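Local coordinates for listeria nuclear targeted protein A (Listeria monocytogenes, PDB 4CIH) that relieves repression of interferon-stimulated genes in the infected host by binding the chromatin repressor BAHD1 and blocking its recruitment to these genes, at residues Ser38-Leu42 against Asp43-Asp47; Glu62-Ile66 against Asp67-Arg71. The protein carries 2 engineered substitutions. One frame throughout, in Å; residues are numbered along the deposited sequence.

Contact 1 (Ser38-Leu42 against Asp43-Asp47); sequences SWSDL and DFAND
Phe44 meets Trp39 and Ser40 where the loop following helix 8-34 feeds into helix 42-63, at one end of the up-and-down helical bundle. The tight part is formed by Ser40 and Ala45. Ser40 OG lies in the plane of the Phe44 ring and approaches its edge, 3.1 Å from Phe44 CD2, while the hydroxyl is hydrogen-bonded to Thr33 OG1 of helix 8-34. Ala45 is buried on the same side, its methyl resting on Ile29 and Thr33. The other side is much looser. Trp39 is exposed and poorly ordered; its CG sits between the backbone N and the carbonyl carbon (chi1 44°), and its indole runs alongside Phe44. The two rings form an offset edge-to-face pair with planes at 80°, the edge of the indole toward the phenyl face, and its closest approach, Trp39 CD1 to Phe44 CE2, is 4.0 Å. Asp41 and Asp43 are also exposed. The first helical turn itself is held through the backbone: Asp41 O accepts from Phe44 N at 2.8 Å, with that donor well above the carbonyl plane, and from Ala45 N at 3.1 Å, which lies almost straight out from the carbonyl.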
ATOM      1  N   SER A  38     -18.571  20.033  -5.501  1.00 53.34           N
ATOM      2  CA  SER A  38     -18.334  21.331  -6.170  1.00 69.59           C
ATOM      3  C   SER A  38     -16.887  21.763  -6.451  1.00 80.63           C
ATOM      4  O   SER A  38     -16.600  22.324  -7.515  1.00 67.62           O
ATOM      5  CB  SER A  38     -19.077  22.464  -5.437  1.00 72.41           C
ATOM      6  OG  SER A  38     -18.305  23.022  -4.379  1.00 62.13           O
ATOM      7  N   TRP A  39     -16.009  21.543  -5.471  1.00 93.76           N
ATOM      8  CA  TRP A  39     -14.587  21.896  -5.550  1.00111.60           C
ATOM      9  C   TRP A  39     -13.784  20.771  -6.206  1.00110.61           C
ATOM     10  O   TRP A  39     -12.676  21.001  -6.704  1.00121.51           O
ATOM     11  CB  TRP A  39     -14.035  22.188  -4.143  1.00117.64           C
ATOM     12  CG  TRP A  39     -14.484  21.180  -3.104  1.00128.58           C
ATOM     13  CD1 TRP A  39     -14.077  19.871  -3.002  1.00135.17           C
ATOM     14  CD2 TRP A  39     -15.442  21.390  -2.040  1.00128.53           C
ATOM     15  NE1 TRP A  39     -14.719  19.257  -1.945  1.00131.73           N
ATOM     16  CE2 TRP A  39     -15.561  20.166  -1.338  1.00129.82           C
ATOM     17  CE3 TRP A  39     -16.208  22.491  -1.616  1.00114.45           C
ATOM     18  CZ2 TRP A  39     -16.409  20.016  -0.231  1.00121.29           C
ATOM     19  CZ3 TRP A  39     -17.056  22.336  -0.519  1.00114.35           C
ATOM     20  CH2 TRP A  39     -17.148  21.108   0.161  1.00116.78           C
ATOM     21  N   SER A  40     -14.372  19.572  -6.220  1.00101.20           N
ATOM     22  CA  SER A  40     -13.714  18.351  -6.692  1.00 88.45           C
ATOM     23  C   SER A  40     -14.046  17.994  -8.150  1.00 75.63           C
ATOM     24  O   SER A  40     -14.890  17.130  -8.433  1.00 66.68           O
ATOM     25  CB  SER A  40     -14.020  17.170  -5.749  1.00 89.25           C
ATOM     26  OG  SER A  40     -12.961  16.217  -5.733  1.00 82.01           O
ATOM     27  N   ASP A  41     -13.370  18.665  -9.076  1.00 61.04           N
ATOM     28  CA  ASP A  41     -13.371  18.220 -10.456  1.00 62.47           C
ATOM     29  C   ASP A  41     -12.194  17.328 -10.728  1.00 52.36           C
ATOM     30  O   ASP A  41     -11.322  17.116  -9.885  1.00 48.68           O
ATOM     31  CB  ASP A  41     -13.311  19.381 -11.439  1.00 67.18           C
ATOM     32  CG  ASP A  41     -14.607  20.103 -11.522  1.00 64.14           C
ATOM     33  OD1 ASP A  41     -15.476  19.753 -10.706  1.00 56.69           O
ATOM     34  OD2 ASP A  41     -14.743  21.011 -12.373  1.00 69.03           O
ATOM     35  N   LEU A  42     -12.151  16.907 -11.975  1.00 41.44           N
ATOM     36  CA  LEU A  42     -11.207  15.941 -12.423  1.00 45.36           C
ATOM     37  C   LEU A  42      -9.807  16.520 -12.337  1.00 49.63           C
ATOM     38  O   LEU A  42      -8.833  15.781 -12.327  1.00 53.17           O
ATOM     39  CB  LEU A  42     -11.573  15.531 -13.844  1.00 44.71           C
ATOM     40  CG  LEU A  42     -11.559  14.027 -14.135  1.00 48.09           C
ATOM     41  CD1 LEU A  42     -11.722  13.210 -12.861  1.00 48.89           C
ATOM     42  CD2 LEU A  42     -12.599  13.671 -15.191  1.00 58.07           C
ATOM     43  N   ASP A  43      -9.710  17.840 -12.226  1.00 43.90           N
ATOM     44  CA  ASP A  43      -8.406  18.460 -12.046  1.00 49.75           C
ATOM     45  C   ASP A  43      -7.982  18.577 -10.587  1.00 47.12           C
ATOM     46  O   ASP A  43      -6.784  18.572 -10.280  1.00 44.00           O
ATOM     47  CB  ASP A  43      -8.367  19.829 -12.717  1.00 50.62           C
ATOM     48  CG  ASP A  43      -8.515  19.735 -14.221  1.00 47.92           C
ATOM     49  OD1 ASP A  43      -8.840  18.627 -14.719  1.00 41.67           O
ATOM     50  OD2 ASP A  43      -8.278  20.763 -14.900  1.00 51.85           O
ATOM     51  N   PHE A  44      -8.959  18.697  -9.696  1.00 41.32           N
ATOM     52  CA  PHE A  44      -8.652  18.904  -8.313  1.00 33.43           C
ATOM     53  C   PHE A  44      -8.161  17.572  -7.767  1.00 35.51           C
ATOM     54  O   PHE A  44      -7.062  17.478  -7.226  1.00 33.95           O
ATOM     55  CB  PHE A  44      -9.881  19.413  -7.560  1.00 35.15           C
ATOM     56  CG  PHE A  44      -9.839  19.175  -6.067  1.00 39.08           C
ATOM     57  CD1 PHE A  44      -8.899  19.805  -5.264  1.00 38.24           C
ATOM     58  CD2 PHE A  44     -10.750  18.318  -5.465  1.00 44.19           C
ATOM     59  CE1 PHE A  44      -8.881  19.605  -3.890  1.00 41.60           C
ATOM     60  CE2 PHE A  44     -10.724  18.090  -4.095  1.00 48.15           C
ATOM     61  CZ  PHE A  44      -9.782  18.733  -3.302  1.00 44.73           C
ATOM     62  N   ALA A  45      -9.005  16.557  -7.883  1.00 33.09           N
ATOM     63  CA  ALA A  45      -8.643  15.189  -7.556  1.00 34.21           C
ATOM     64  C   ALA A  45      -7.253  14.721  -8.060  1.00 29.47           C
ATOM     65  O   ALA A  45      -6.469  14.199  -7.287  1.00 26.82           O
ATOM     66  CB  ALA A  45      -9.724  14.268  -8.099  1.00 36.88           C
ATOM     67  N   ASN A  46      -6.944  14.933  -9.338  1.00 26.60           N
ATOM     68  CA  ASN A  46      -5.745  14.342  -9.943  1.00 27.53           C
ATOM     69  C   ASN A  46      -4.445  14.934  -9.371  1.00 28.27           C
ATOM     70  O   ASN A  46      -3.412  14.295  -9.320  1.00 25.98           O
ATOM     71  CB  ASN A  46      -5.771  14.541 -11.479  1.00 28.39           C
ATOM     72  CG  ASN A  46      -6.765  13.624 -12.197  1.00 28.60           C
ATOM     73  OD1 ASN A  46      -7.046  12.526 -11.745  1.00 34.08           O
ATOM     74  ND2 ASN A  46      -7.289  14.078 -13.340  1.00 26.77           N
ATOM     75  N   ASP A  47      -4.480  16.203  -8.992  1.00 34.17           N
ATOM     76  CA  ASP A  47      -3.303  16.805  -8.420  1.00 30.93           C
ATOM     77  C   ASP A  47      -3.136  16.197  -7.064  1.00 30.22           C
ATOM     78  O   ASP A  47      -2.032  16.116  -6.532  1.00 30.69           O
ATOM     79  CB  ASP A  47      -3.497  18.292  -8.347  1.00 31.39           C
ATOM     80  CG  ASP A  47      -4.044  18.822  -9.639  1.00 32.90           C
ATOM     81  OD1 ASP A  47      -3.691  18.233 -10.685  1.00 34.23           O
ATOM     82  OD2 ASP A  47      -4.837  19.773  -9.612  1.00 33.13           O
TER

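Contact 2 (Glu62-Ile66 against Asp67-Arg71); sequences EILSI and DAIKR
Ile66 and Ile69 pack beta-carbon to beta-carbon, with Ile66 CB 3.6 Å from Ile69 CB, across the start of a one-turn helix. The two isoleucines share one first-torsion setting (chi1 -71° in each), with CG1 beside the backbone N and CG2 anti to it. In Ile69 this carries CG2 back over the preceding turn, where it lies 3.4 Å from Ile63 O and also close to Leu64 CA, while CG1 stays by CB and CG2 of Ile66. Leu64 starts with its CB directed away from the helical turn, but the end of its side chain swings back, and its CD2 reaches Ile69 CG2 at 4.1 Å, the two side chains crossing at roughly a right angle. Ile66 CG2 makes a more distant apolar contact with Ala68 CB. These residues link the end of helix 42-63 to the short helix 67-70 within the helical bundle: a type I turn runs from Ile63 to Ile66, closed by Ile66 N on Ile63 O at 2.7 Å, and Ile66 then occupies the N-cap of the next helix. The first turn of helix 67-70 is closed by the backbone: Ile66 O accepts from Lys70 N at 2.7 Å with a nearly straight N-H...O angle of 162°, and more weakly from Ile69 N. Ile66 and Ile63 both turn their side chains onto Ile12 of helix 8-34, whereas Ile69 meets Phe82 of helix 77-103. On the exposed side, Asp67 holds its carboxylate anti to the backbone N, and OD1 meets the edge of the Arg71 guanidinium in its plane. The resulting salt bridge is weak as a hydrogen bond, 3.3 Å from Arg71 NE to Asp67 OD1, and Arg71 NH1 has a second acidic partner in Glu74 OE2.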
ATOM      1  N   GLU A  62      10.846   3.143   0.773  1.00 30.34           N
ATOM      2  CA  GLU A  62      11.482   3.313   2.044  1.00 37.62           C
ATOM      3  C   GLU A  62      11.561   1.951   2.732  1.00 43.98           C
ATOM      4  O   GLU A  62      12.659   1.430   2.936  1.00 59.24           O
ATOM      5  CB  GLU A  62      10.745   4.351   2.890  1.00 47.03           C
ATOM      6  CG  GLU A  62      11.469   5.695   2.931  1.00 47.95           C
ATOM      7  CD  GLU A  62      10.785   6.701   3.829  1.00 47.54           C
ATOM      8  OE1 GLU A  62      10.918   6.541   5.051  1.00 39.90           O
ATOM      9  OE2 GLU A  62      10.137   7.654   3.318  1.00 52.91           O
ATOM     10  N   ILE A  63      10.411   1.323   2.983  1.00 39.48           N
ATOM     11  CA  ILE A  63      10.396  -0.064   3.468  1.00 39.77           C
ATOM     12  C   ILE A  63      11.098  -1.128   2.588  1.00 47.68           C
ATOM     13  O   ILE A  63      12.139  -1.647   2.970  1.00 47.72           O
ATOM     14  CB  ILE A  63       8.985  -0.504   3.870  1.00 37.90           C
ATOM     15  CG1 ILE A  63       8.605   0.202   5.175  1.00 32.44           C
ATOM     16  CG2 ILE A  63       8.941  -2.027   4.036  1.00 39.28           C
ATOM     17  CD1 ILE A  63       7.259   0.892   5.104  1.00 32.96           C
ATOM     18  N   LEU A  64      10.544  -1.445   1.419  1.00 52.33           N
ATOM     19  CA  LEU A  64      11.164  -2.408   0.485  1.00 56.40           C
ATOM     20  C   LEU A  64      12.673  -2.259   0.255  1.00 55.05           C
ATOM     21  O   LEU A  64      13.311  -3.155  -0.348  1.00 44.99           O
ATOM     22  CB  LEU A  64      10.473  -2.382  -0.889  1.00 54.94           C
ATOM     23  CG  LEU A  64       9.482  -3.487  -1.278  1.00 58.33           C
ATOM     24  CD1 LEU A  64       9.190  -3.465  -2.777  1.00 50.78           C
ATOM     25  CD2 LEU A  64       9.990  -4.863  -0.864  1.00 56.53           C
ATOM     26  N   SER A  65      13.231  -1.127   0.684  1.00 45.87           N
ATOM     27  CA  SER A  65      14.679  -0.915   0.530  1.00 42.61           C
ATOM     28  C   SER A  65      15.442  -0.841   1.846  1.00 37.97           C
ATOM     29  O   SER A  65      16.624  -0.498   1.873  1.00 51.66           O
ATOM     30  CB  SER A  65      14.985   0.279  -0.395  1.00 43.28           C
ATOM     31  OG  SER A  65      15.181   1.474   0.342  1.00 47.03           O
ATOM     32  N   ILE A  66      14.781  -1.191   2.946  1.00 34.86           N
ATOM     33  CA  ILE A  66      15.507  -1.529   4.165  1.00 31.96           C
ATOM     34  C   ILE A  66      16.567  -2.590   3.862  1.00 37.81           C
ATOM     35  O   ILE A  66      16.356  -3.449   2.981  1.00 36.93           O
ATOM     36  CB  ILE A  66      14.537  -1.923   5.266  1.00 38.42           C
ATOM     37  CG1 ILE A  66      13.807  -0.639   5.718  1.00 42.27           C
ATOM     38  CG2 ILE A  66      15.297  -2.592   6.405  1.00 43.34           C
ATOM     39  CD1 ILE A  66      12.617  -0.844   6.614  1.00 34.38           C
ATOM     40  N   ASP A  67      17.747  -2.488   4.476  1.00 39.25           N
ATOM     41  CA  ASP A  67      18.828  -3.357   4.012  1.00 47.43           C
ATOM     42  C   ASP A  67      18.317  -4.764   4.124  1.00 43.11           C
ATOM     43  O   ASP A  67      18.033  -5.419   3.112  1.00 40.08           O
ATOM     44  CB  ASP A  67      20.130  -3.161   4.788  1.00 52.60           C
ATOM     45  CG  ASP A  67      21.222  -4.138   4.352  1.00 56.18           C
ATOM     46  OD1 ASP A  67      21.083  -5.338   4.652  1.00 58.24           O
ATOM     47  OD2 ASP A  67      22.234  -3.715   3.736  1.00 61.57           O
ATOM     48  N   ALA A  68      18.086  -5.165   5.374  1.00 49.29           N
ATOM     49  CA  ALA A  68      17.461  -6.446   5.707  1.00 40.87           C
ATOM     50  C   ALA A  68      16.200  -6.751   4.911  1.00 46.74           C
ATOM     51  O   ALA A  68      15.875  -7.938   4.733  1.00 42.09           O
ATOM     52  CB  ALA A  68      17.143  -6.499   7.194  1.00 45.64           C
ATOM     53  N   ILE A  69      15.464  -5.722   4.460  1.00 44.07           N
ATOM     54  CA  ILE A  69      14.286  -5.983   3.593  1.00 41.43           C
ATOM     55  C   ILE A  69      14.691  -6.347   2.158  1.00 41.84           C
ATOM     56  O   ILE A  69      14.153  -7.292   1.576  1.00 60.64           O
ATOM     57  CB  ILE A  69      13.166  -4.897   3.703  1.00 38.74           C
ATOM     58  CG1 ILE A  69      12.462  -4.992   5.059  1.00 39.92           C
ATOM     59  CG2 ILE A  69      12.071  -5.069   2.657  1.00 38.45           C
ATOM     60  CD1 ILE A  69      11.747  -6.305   5.293  1.00 25.36           C
ATOM     61  N   LYS A  70      15.645  -5.617   1.587  1.00 50.56           N
ATOM     62  CA  LYS A  70      16.420  -6.112   0.441  1.00 47.85           C
ATOM     63  C   LYS A  70      16.780  -7.598   0.589  1.00 40.87           C
ATOM     64  O   LYS A  70      16.376  -8.463  -0.224  1.00 36.62           O
ATOM     65  CB  LYS A  70      17.728  -5.308   0.331  1.00 54.55           C
ATOM     66  CG  LYS A  70      18.630  -5.630  -0.862  1.00 59.48           C
ATOM     67  CD  LYS A  70      18.191  -4.875  -2.126  1.00 65.76           C
ATOM     68  CE  LYS A  70      19.281  -4.903  -3.196  1.00 69.44           C
ATOM     69  NZ  LYS A  70      18.781  -4.538  -4.578  1.00 64.08           N
ATOM     70  N   ARG A  71      17.558  -7.889   1.633  1.00 42.38           N
ATOM     71  CA  ARG A  71      18.291  -9.157   1.742  1.00 36.71           C
ATOM     72  C   ARG A  71      17.383 -10.246   2.352  1.00 38.40           C
ATOM     73  O   ARG A  71      17.764 -11.404   2.543  1.00 32.96           O
ATOM     74  CB  ARG A  71      19.622  -8.910   2.466  1.00 39.29           C
ATOM     75  CG  ARG A  71      20.128  -7.456   2.264  1.00 47.19           C
ATOM     76  CD  ARG A  71      21.604  -7.225   1.899  1.00 34.06           C
ATOM     77  NE  ARG A  71      22.522  -7.745   2.909  1.00 35.90           N
ATOM     78  CZ  ARG A  71      23.224  -8.868   2.745  1.00 39.97           C
ATOM     79  NH1 ARG A  71      23.138  -9.540   1.603  1.00 39.34           N
ATOM     80  NH2 ARG A  71      24.026  -9.325   3.694  1.00 41.22           N
TER

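In the fold
Both contacts use helix 42-63, contact 1 where the chain enters it and contact 2 where the chain leaves it, so they sit on opposite sides of the chain's centre with their own centres about 35 Å apart and no touch between them. Contact 1 is the more peripheral, about 23 Å from the chain's centre against 15 Å, and is aromatic and polar, with its buried residues leaning on helix 8-34. Contact 2 is more aliphatic: its branched side chains face both helix 8-34 and helix 77-103, and its Asp67-Arg71 pair lies beside them. In contact 1 one backbone carbonyl takes two amides of the following turn; in contact 2 the second such bond is weak.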